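Local coordinates for protein chorismate mutase (Burkholderia thailandensis, PDB 6CNZ) that catalyses, as a chorismate mutase, the rearrangement of chorismate to prephenate, a step on the way to phenylalanine and tyrosine, at residues A[31-45]-A[86-100]. Residues are numbered along the deposited sequence; the frame is centred on the assembly and turned at random.
Sequences AEPVAHWKWINRKPI and LQNALFATWRATHGP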
loop_
_atom_site.group_PDB
_atom_site.type_symbol
_atom_site.label_atom_id
_atom_site.label_comp_id
_atom_site.label_asym_id
_atom_site.label_seq_id
_atom_site.Cartn_x
_atom_site.Cartn_y
_atom_site.Cartn_z
ATOM N N ALA A 31 -1.557 10.760 -0.634
ATOM C CA ALA A 31 -2.056 12.124 -0.793
ATOM C C ALA A 31 -2.298 12.797 0.554
ATOM O O ALA A 31 -2.199 14.026 0.656
ATOM C CB ALA A 31 -3.336 12.134 -1.648
ATOM N N GLU A 32 -2.599 12.023 1.597
ATOM C CA GLU A 32 -2.751 12.621 2.920
ATOM C C GLU A 32 -1.453 13.271 3.387
ATOM O O GLU A 32 -1.481 14.458 3.749
ATOM C CB GLU A 32 -3.275 11.566 3.919
ATOM C CG GLU A 32 -3.771 12.132 5.278
ATOM C CD GLU A 32 -2.657 12.589 6.230
ATOM O OE1 GLU A 32 -1.504 12.107 6.130
ATOM O OE2 GLU A 32 -2.939 13.435 7.103
ATOM N N PRO A 33 -0.298 12.585 3.411
ATOM C CA PRO A 33 0.927 13.293 3.816
ATOM C C PRO A 33 1.360 14.382 2.840
ATOM O O PRO A 33 1.979 15.363 3.271
ATOM C CB PRO A 33 1.977 12.174 3.933
ATOM C CG PRO A 33 1.446 11.020 3.177
ATOM C CD PRO A 33 -0.069 11.124 3.341
ATOM N N VAL A 34 1.063 14.262 1.549
ATOM C CA VAL A 34 1.278 15.393 0.646
ATOM C C VAL A 34 0.439 16.580 1.104
ATOM O O VAL A 34 0.946 17.694 1.278
ATOM C CB VAL A 34 0.941 15.009 -0.813
ATOM C CG1 VAL A 34 1.062 16.233 -1.712
ATOM C CG2 VAL A 34 1.841 13.890 -1.331
ATOM N N ALA A 35 -0.863 16.350 1.307
ATOM C CA ALA A 35 -1.752 17.420 1.740
ATOM C C ALA A 35 -1.273 18.022 3.048
ATOM O O ALA A 35 -1.217 19.249 3.198
ATOM C CB ALA A 35 -3.182 16.892 1.893
ATOM N N HIS A 36 -0.943 17.162 4.014
ATOM C CA HIS A 36 -0.462 17.611 5.319
ATOM C C HIS A 36 0.777 18.506 5.175
ATOM O O HIS A 36 0.848 19.597 5.755
ATOM C CB HIS A 36 -0.186 16.368 6.180
ATOM C CG HIS A 36 0.085 16.643 7.631
ATOM N ND1 HIS A 36 0.266 15.626 8.549
ATOM C CD2 HIS A 36 0.209 17.800 8.324
ATOM C CE1 HIS A 36 0.507 16.145 9.742
ATOM N NE2 HIS A 36 0.478 17.461 9.632
ATOM N N TRP A 37 1.751 18.081 4.375
ATOM C CA TRP A 37 2.926 18.925 4.143
ATOM C C TRP A 37 2.549 20.261 3.497
ATOM O O TRP A 37 3.041 21.323 3.909
ATOM C CB TRP A 37 3.935 18.173 3.277
ATOM C CG TRP A 37 5.226 18.885 3.144
ATOM C CD1 TRP A 37 6.319 18.771 3.971
ATOM C CD2 TRP A 37 5.584 19.841 2.133
ATOM N NE1 TRP A 37 7.330 19.584 3.520
ATOM C CE2 TRP A 37 6.907 20.254 2.400
ATOM C CE3 TRP A 37 4.916 20.386 1.032
ATOM C CZ2 TRP A 37 7.576 21.195 1.605
ATOM C CZ3 TRP A 37 5.589 21.323 0.231
ATOM C CH2 TRP A 37 6.901 21.714 0.526
ATOM N N LYS A 38 1.666 20.232 2.493
ATOM C CA LYS A 38 1.254 21.473 1.818
ATOM C C LYS A 38 0.436 22.383 2.729
ATOM O O LYS A 38 0.529 23.612 2.618
ATOM C CB LYS A 38 0.466 21.129 0.554
ATOM C CG LYS A 38 1.343 20.503 -0.542
ATOM C CD LYS A 38 0.536 20.208 -1.803
ATOM C CE LYS A 38 1.434 19.976 -3.028
ATOM N NZ LYS A 38 0.736 19.128 -4.052
ATOM N N TRP A 39 -0.347 21.798 3.646
ATOM C CA TRP A 39 -1.121 22.580 4.609
ATOM C C TRP A 39 -0.211 23.377 5.538
ATOM O O TRP A 39 -0.506 24.537 5.878
ATOM C CB TRP A 39 -2.014 21.640 5.426
ATOM C CG TRP A 39 -2.835 22.322 6.503
ATOM C CD1 TRP A 39 -2.517 22.447 7.823
ATOM C CD2 TRP A 39 -4.101 22.979 6.330
ATOM N NE1 TRP A 39 -3.518 23.116 8.489
ATOM C CE2 TRP A 39 -4.498 23.459 7.593
ATOM C CE3 TRP A 39 -4.955 23.173 5.230
ATOM C CZ2 TRP A 39 -5.704 24.145 7.793
ATOM C CZ3 TRP A 39 -6.165 23.859 5.426
ATOM C CH2 TRP A 39 -6.526 24.328 6.700
ATOM N N ILE A 40 0.890 22.768 5.974
ATOM C CA ILE A 40 1.833 23.486 6.833
ATOM C C ILE A 40 2.614 24.521 6.025
ATOM O O ILE A 40 2.798 25.665 6.459
ATOM C CB ILE A 40 2.763 22.487 7.542
ATOM C CG1 ILE A 40 1.950 21.646 8.522
ATOM C CG2 ILE A 40 3.959 23.221 8.259
ATOM C CD1 ILE A 40 2.775 20.596 9.251
ATOM N N ASN A 41 3.046 24.153 4.830
ATOM C CA ASN A 41 3.928 24.996 4.048
ATOM C C ASN A 41 3.185 25.929 3.107
ATOM O O ASN A 41 3.828 26.748 2.446
ATOM C CB ASN A 41 4.905 24.125 3.264
ATOM C CG ASN A 41 5.881 23.408 4.171
ATOM O OD1 ASN A 41 6.941 23.946 4.496
ATOM N ND2 ASN A 41 5.523 22.181 4.601
ATOM N N ARG A 42 1.856 25.832 3.050
ATOM C CA ARG A 42 1.031 26.711 2.214
ATOM C C ARG A 42 1.451 26.633 0.749
ATOM O O ARG A 42 1.487 27.642 0.042
ATOM C CB ARG A 42 1.075 28.162 2.709
ATOM C CG ARG A 42 0.131 28.475 3.859
ATOM C CD ARG A 42 0.577 27.814 5.182
ATOM N NE ARG A 42 -0.099 28.430 6.317
ATOM C CZ ARG A 42 0.225 28.251 7.591
ATOM N NH1 ARG A 42 1.243 27.457 7.926
ATOM N NH2 ARG A 42 -0.473 28.882 8.522
ATOM N N LYS A 43 1.818 25.439 0.305
ATOM C CA LYS A 43 2.106 25.260 -1.114
ATOM C C LYS A 43 0.835 24.828 -1.838
ATOM O O LYS A 43 0.016 24.106 -1.265
ATOM C CB LYS A 43 3.205 24.216 -1.322
ATOM C CG LYS A 43 4.646 24.758 -1.122
ATOM C CD LYS A 43 5.192 25.340 -2.409
ATOM C CE LYS A 43 6.668 25.648 -2.301
ATOM N NZ LYS A 43 7.446 24.442 -1.912
ATOM N N PRO A 44 0.611 25.266 -3.073
ATOM C CA PRO A 44 -0.648 24.917 -3.754
ATOM C C PRO A 44 -0.753 23.432 -4.073
ATOM O O PRO A 44 0.228 22.765 -4.419
ATOM C CB PRO A 44 -0.605 25.751 -5.039
ATOM C CG PRO A 44 0.875 26.062 -5.241
ATOM C CD PRO A 44 1.425 26.218 -3.852
ATOM N N ILE A 45 -1.984 22.921 -3.974
ATOM C CA ILE A 45 -2.243 21.529 -4.324
ATOM C C ILE A 45 -1.868 21.271 -5.775
ATOM O O ILE A 45 -1.255 20.247 -6.106
ATOM C CB ILE A 45 -3.715 21.183 -4.029
ATOM C CG1 ILE A 45 -3.905 21.073 -2.514
ATOM C CG2 ILE A 45 -4.142 19.891 -4.735
ATOM C CD1 ILE A 45 -5.338 20.972 -2.075
ATOM N N LEU A 86 -8.556 14.289 -3.444
ATOM C CA LEU A 86 -8.402 13.929 -2.039
ATOM C C LEU A 86 -7.767 15.072 -1.243
ATOM O O LEU A 86 -8.236 15.417 -0.151
ATOM C CB LEU A 86 -7.562 12.646 -1.914
ATOM C CG LEU A 86 -7.392 12.056 -0.504
ATOM C CD1 LEU A 86 -8.708 12.097 0.267
ATOM C CD2 LEU A 86 -6.887 10.617 -0.565
ATOM N N GLN A 87 -6.693 15.670 -1.771
ATOM C CA GLN A 87 -6.015 16.749 -1.040
ATOM C C GLN A 87 -6.952 17.927 -0.799
ATOM O O GLN A 87 -6.948 18.525 0.283
ATOM C CB GLN A 87 -4.764 17.227 -1.793
ATOM C CG GLN A 87 -3.631 16.188 -1.953
ATOM C CD GLN A 87 -2.497 16.713 -2.844
ATOM O OE1 GLN A 87 -1.988 17.808 -2.626
ATOM N NE2 GLN A 87 -2.129 15.943 -3.870
ATOM N N ASN A 88 -7.742 18.298 -1.808
ATOM C CA ASN A 88 -8.698 19.378 -1.611
ATOM C C ASN A 88 -9.743 19.017 -0.565
ATOM O O ASN A 88 -10.126 19.867 0.252
ATOM C CB ASN A 88 -9.351 19.752 -2.935
ATOM C CG ASN A 88 -8.545 20.793 -3.675
ATOM O OD1 ASN A 88 -8.380 21.903 -3.179
ATOM N ND2 ASN A 88 -7.991 20.426 -4.835
ATOM N N ALA A 89 -10.208 17.763 -0.565
ATOM C CA ALA A 89 -11.149 17.328 0.463
ATOM C C ALA A 89 -10.531 17.420 1.862
ATOM O O ALA A 89 -11.198 17.844 2.815
ATOM C CB ALA A 89 -11.621 15.897 0.159
ATOM N N LEU A 90 -9.246 17.052 2.001
ATOM C CA LEU A 90 -8.574 17.178 3.294
ATOM C C LEU A 90 -8.446 18.646 3.707
ATOM O O LEU A 90 -8.735 18.999 4.855
ATOM C CB LEU A 90 -7.196 16.496 3.250
ATOM C CG LEU A 90 -7.212 14.967 3.087
ATOM C CD1 LEU A 90 -5.843 14.394 2.640
ATOM C CD2 LEU A 90 -7.665 14.298 4.362
ATOM N N PHE A 91 -8.037 19.522 2.774
ATOM C CA PHE A 91 -7.997 20.957 3.057
ATOM C C PHE A 91 -9.349 21.464 3.540
ATOM O O PHE A 91 -9.422 22.231 4.509
ATOM C CB PHE A 91 -7.566 21.752 1.818
ATOM C CG PHE A 91 -6.055 21.899 1.661
ATOM C CD1 PHE A 91 -5.182 20.910 2.108
ATOM C CD2 PHE A 91 -5.519 23.039 1.065
ATOM C CE1 PHE A 91 -3.803 21.052 1.946
ATOM C CE2 PHE A 91 -4.144 23.187 0.895
ATOM C CZ PHE A 91 -3.285 22.198 1.344
ATOM N N ALA A 92 -10.431 21.076 2.849
ATOM C CA ALA A 92 -11.768 21.509 3.260
ATOM C C ALA A 92 -12.076 21.047 4.689
ATOM O O ALA A 92 -12.635 21.803 5.489
ATOM C CB ALA A 92 -12.822 20.977 2.267
ATOM N N THR A 93 -11.680 19.821 5.030
ATOM C CA THR A 93 -11.876 19.300 6.382
ATOM C C THR A 93 -11.042 20.072 7.396
ATOM O O THR A 93 -11.535 20.456 8.462
ATOM C CB THR A 93 -11.502 17.813 6.410
ATOM O OG1 THR A 93 -12.344 17.098 5.504
ATOM C CG2 THR A 93 -11.637 17.215 7.819
ATOM N N TRP A 94 -9.769 20.303 7.081
ATOM C CA TRP A 94 -8.892 21.011 8.006
ATOM C C TRP A 94 -9.305 22.470 8.191
ATOM O O TRP A 94 -9.179 23.001 9.299
ATOM C CB TRP A 94 -7.443 20.874 7.524
ATOM C CG TRP A 94 -7.008 19.434 7.570
ATOM C CD1 TRP A 94 -7.549 18.446 8.365
ATOM C CD2 TRP A 94 -6.001 18.799 6.772
ATOM N NE1 TRP A 94 -6.937 17.244 8.111
ATOM C CE2 TRP A 94 -5.974 17.427 7.151
ATOM C CE3 TRP A 94 -5.110 19.254 5.779
ATOM C CZ2 TRP A 94 -5.086 16.501 6.579
ATOM C CZ3 TRP A 94 -4.224 18.330 5.205
ATOM C CH2 TRP A 94 -4.222 16.966 5.613
ATOM N N ARG A 95 -9.836 23.123 7.147
ATOM C CA ARG A 95 -10.345 24.490 7.314
ATOM C C ARG A 95 -11.505 24.533 8.291
ATOM O O ARG A 95 -11.642 25.493 9.047
ATOM C CB ARG A 95 -10.811 25.084 5.984
ATOM C CG ARG A 95 -9.715 25.529 5.057
ATOM C CD ARG A 95 -10.278 26.184 3.787
ATOM N NE ARG A 95 -9.258 26.142 2.746
ATOM C CZ ARG A 95 -9.322 25.411 1.640
ATOM N NH1 ARG A 95 -10.398 24.675 1.375
ATOM N NH2 ARG A 95 -8.310 25.440 0.781
ATOM N N ALA A 96 -12.355 23.497 8.283
ATOM C CA ALA A 96 -13.554 23.499 9.123
ATOM C C ALA A 96 -13.217 23.376 10.600
ATOM O O ALA A 96 -13.938 23.908 11.445
ATOM C CB ALA A 96 -14.494 22.365 8.711
ATOM N N THR A 97 -12.142 22.668 10.932
ATOM C CA THR A 97 -11.715 22.557 12.310
ATOM C C THR A 97 -10.287 23.075 12.365
ATOM O O THR A 97 -10.061 24.292 12.321
ATOM C CB THR A 97 -11.844 21.112 12.815
ATOM O OG1 THR A 97 -11.015 20.249 12.027
ATOM C CG2 THR A 97 -13.280 20.642 12.711
ATOM N N HIS A 98 -9.313 22.190 12.458
ATOM C CA HIS A 98 -7.908 22.532 12.430
ATOM C C HIS A 98 -7.229 21.442 11.626
ATOM O O HIS A 98 -7.832 20.417 11.302
ATOM C CB HIS A 98 -7.332 22.613 13.838
ATOM C CG HIS A 98 -7.597 21.381 14.639
ATOM N ND1 HIS A 98 -6.928 20.196 14.417
ATOM C CD2 HIS A 98 -8.494 21.129 15.621
ATOM C CE1 HIS A 98 -7.379 19.274 15.250
ATOM N NE2 HIS A 98 -8.332 19.813 15.990
ATOM N N GLY A 99 -5.967 21.659 11.309
ATOM C CA GLY A 99 -5.213 20.651 10.621
ATOM C C GLY A 99 -4.923 19.460 11.506
ATOM O O GLY A 99 -5.389 19.347 12.652
ATOM N N PRO A 100 -4.134 18.540 10.976
ATOM C CA PRO A 100 -3.711 17.387 11.770
ATOM C C PRO A 100 -2.838 17.827 12.929
ATOM O O PRO A 100 -2.131 18.838 12.858
ATOM C CB PRO A 100 -2.907 16.535 10.775
ATOM C CG PRO A 100 -3.238 17.077 9.410
ATOM C CD PRO A 100 -3.597 18.524 9.602
HETATM O O HOH W 1 -3.521 23.657 11.380
#
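Helix 31-41 packs on the C-terminal end of helix 69-96, the short axes crossing at -51° and approaching to 9.0 Å, in the all-helical fold of a type II chorismate mutase. The small methyl of A35 fits as a knob among Q87, L90, F91 and W94, where the backbones come nearest (A35 CA to Q87 CA 5.1 Å). Beyond it W39, F91 and W94 form an aromatic cluster. W39, with CG anti to the backbone N (chi1 178°), lays its indole against the other helix at W94 and R95 and turns its six-membered-ring edge to the face of F91, planes at 76°. I45 CD1 covers the opposite face of F91, 3.8 Å from the ring centroid. W94 presents an edge to the five-membered ring of W39, while W94 CB lies over the six-membered ring of W39. G99, lacking a side chain, lets its CA come within 3.7 Å of W39 NE1. Q87 is a knob among A31, V34, A35 and K38, its CG near A31 and A35 and its amide beside V34 and K38; OE1 takes a weak bond from K38 NZ, which also donates to I45 O, and NE2 bonds to S83 OG. P100 CG sits over the H36 ring face, a CH-pi contact. W39 NE1 and G99 N both donate to one water.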